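Local coordinates for beta-mannosidase (Trichoderma harzianum, PDB 4CVU), which probably hydrolyses terminal beta-linked mannose from the non-reducing ends of mannosides, as a fungal glycoside hydrolase of family 2, at residues A[73-76]-A[77-81]. Residues are numbered along the deposited sequence; the frame is centred on the assembly and turned at random.
Sequences GLND and FDLRW
Asn75 and Leu79, four residues apart, meet at an oblique angle round a single helical turn: CB of Asn75 lies 3.6 Å from CD1 of Leu79, and the amide carbon CG rests against the same leucine branch. Leu79 CG stands anti to its carbonyl carbon (chi1 -61°), which sets CG and CD1 of Leu79 against CB and CG of Asn75. Leu79 N closes the turn on Asn75 O at 3.0 Å, the donor above the carbonyl plane. A bound cadmium ion lies about 2 Å from the nearest atom of the Asn75 side chain. Cutting Asn75 back to an alanine would remove the amide beside the metal and is likely to leave the cadmium short of a partner and the Leu79 branch less covered.

The Asp78 carboxylate, at 71° to the Asn75 amide plane, folds back over the start of the helix, where water 1 donates to its OD2 (3.0 Å) and accepts from Leu74 N.

At the other end Arg80 is extended from CG to NE, and one face of its guanidinium carries Phe77 CD1, 3.5 Å above the guanidinium plane and offset toward its rim. Water 2, in that plane, accepts from Arg80 NE (2.9 Å). Beyond the turn, Arg80 forms a salt bridge with Glu184 and bonds Leu634 O, while Asp76 OD1 accepts from Ala205 N.

This connection between strands 48-51 and 87-91 of the galactose-binding-like domain packs through Leu74 on helix 620-625, which lies in sequence within the region of the (beta/alpha)8 catalytic barrel. Leu74 holds the N-cap position: its O takes Asp78 N at 3.0 Å, in the carbonyl plane on a lone pair and nearly straight (166° at the hydrogen), and Phe77 N from above that plane, the i+4 and i+3 amides of the opening turn of the short helix 75-78.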
loop_
_atom_site.group_PDB
_atom_site.type_symbol
_atom_site.label_atom_id
_atom_site.label_comp_id
_atom_site.label_asym_id
_atom_site.label_seq_id
_atom_site.Cartn_x
_atom_site.Cartn_y
_atom_site.Cartn_z
ATOM N N GLY A 73 -4.872 -2.397 -5.568
ATOM C CA GLY A 73 -3.995 -3.432 -6.116
ATOM C C GLY A 73 -4.596 -4.146 -7.321
ATOM O O GLY A 73 -5.009 -3.479 -8.288
ATOM N N LEU A 74 -4.637 -5.485 -7.290
ATOM C CA LEU A 74 -5.233 -6.227 -8.412
ATOM C C LEU A 74 -6.511 -6.894 -7.962
ATOM O O LEU A 74 -6.849 -7.973 -8.448
ATOM C CB LEU A 74 -4.253 -7.262 -9.002
ATOM C CG LEU A 74 -3.061 -6.645 -9.735
ATOM C CD1 LEU A 74 -2.038 -7.745 -9.987
ATOM C CD2 LEU A 74 -3.465 -5.955 -11.048
ATOM N N ASN A 75 -7.235 -6.229 -7.055
ATOM C CA ASN A 75 -8.512 -6.730 -6.509
ATOM C C ASN A 75 -9.623 -6.912 -7.501
ATOM O O ASN A 75 -10.568 -7.626 -7.201
ATOM C CB ASN A 75 -9.038 -5.847 -5.402
ATOM C CG ASN A 75 -8.347 -6.116 -4.039
ATOM O OD1 ASN A 75 -8.521 -5.334 -3.097
ATOM N ND2 ASN A 75 -7.559 -7.146 -3.940
ATOM N N ASP A 76 -9.531 -6.265 -8.665
ATOM C CA ASP A 76 -10.517 -6.498 -9.721
ATOM C C ASP A 76 -10.441 -7.958 -10.095
ATOM O O ASP A 76 -11.431 -8.521 -10.495
ATOM C CB ASP A 76 -10.266 -5.624 -10.975
ATOM C CG ASP A 76 -11.462 -5.527 -11.876
ATOM O OD1 ASP A 76 -12.589 -5.611 -11.372
ATOM O OD2 ASP A 76 -11.309 -5.338 -13.121
ATOM N N PHE A 77 -9.250 -8.557 -9.983
ATOM C CA PHE A 77 -9.060 -9.977 -10.259
ATOM C C PHE A 77 -9.286 -10.802 -9.007
ATOM O O PHE A 77 -10.123 -11.731 -9.003
ATOM C CB PHE A 77 -7.679 -10.245 -10.867
ATOM C CG PHE A 77 -7.543 -9.679 -12.257
ATOM C CD1 PHE A 77 -8.229 -10.236 -13.304
ATOM C CD2 PHE A 77 -6.787 -8.551 -12.488
ATOM C CE1 PHE A 77 -8.137 -9.706 -14.579
ATOM C CE2 PHE A 77 -6.688 -8.008 -13.757
ATOM C CZ PHE A 77 -7.367 -8.586 -14.804
ATOM N N ASP A 78 -8.581 -10.427 -7.950
ATOM C CA ASP A 78 -8.487 -11.231 -6.754
ATOM C C ASP A 78 -9.807 -11.373 -6.009
ATOM O O ASP A 78 -9.971 -12.319 -5.236
ATOM C CB ASP A 78 -7.460 -10.668 -5.783
ATOM C CG ASP A 78 -6.042 -10.510 -6.381
ATOM O OD1 ASP A 78 -5.684 -11.087 -7.408
ATOM O OD2 ASP A 78 -5.290 -9.726 -5.803
ATOM N N LEU A 79 -10.745 -10.436 -6.218
ATOM C CA LEU A 79 -12.034 -10.466 -5.502
ATOM C C LEU A 79 -13.201 -11.142 -6.252
ATOM O O LEU A 79 -14.334 -11.120 -5.779
ATOM C CB LEU A 79 -12.446 -9.049 -5.097
ATOM C CG LEU A 79 -11.468 -8.350 -4.156
ATOM C CD1 LEU A 79 -12.050 -7.014 -3.794
ATOM C CD2 LEU A 79 -11.210 -9.140 -2.881
ATOM N N ARG A 80 -12.920 -11.770 -7.392
ATOM C CA ARG A 80 -13.979 -12.322 -8.213
ATOM C C ARG A 80 -14.742 -13.486 -7.550
ATOM O O ARG A 80 -15.899 -13.737 -7.882
ATOM C CB ARG A 80 -13.436 -12.731 -9.581
ATOM C CG ARG A 80 -13.195 -11.546 -10.477
ATOM C CD ARG A 80 -12.691 -11.998 -11.835
ATOM N NE ARG A 80 -12.615 -10.865 -12.777
ATOM C CZ ARG A 80 -11.901 -10.905 -13.899
ATOM N NH1 ARG A 80 -11.258 -12.031 -14.228
ATOM N NH2 ARG A 80 -11.838 -9.843 -14.724
ATOM N N TRP A 81 -14.139 -14.133 -6.555
ATOM C CA TRP A 81 -14.864 -15.119 -5.765
ATOM C C TRP A 81 -16.116 -14.572 -5.096
ATOM O O TRP A 81 -16.974 -15.340 -4.644
ATOM C CB TRP A 81 -13.968 -15.724 -4.692
ATOM C CG TRP A 81 -13.376 -14.750 -3.696
ATOM C CD1 TRP A 81 -12.223 -14.047 -3.831
ATOM C CD2 TRP A 81 -13.869 -14.463 -2.392
ATOM N NE1 TRP A 81 -11.974 -13.302 -2.689
ATOM C CE2 TRP A 81 -12.997 -13.530 -1.805
ATOM C CE3 TRP A 81 -14.986 -14.866 -1.682
ATOM C CZ2 TRP A 81 -13.206 -13.017 -0.516
ATOM C CZ3 TRP A 81 -15.195 -14.359 -0.404
ATOM C CH2 TRP A 81 -14.312 -13.458 0.163
HETATM O O HOH W 1 -4.284 -7.110 -4.820
HETATM O O HOH W 2 -13.586 -8.207 -12.224
#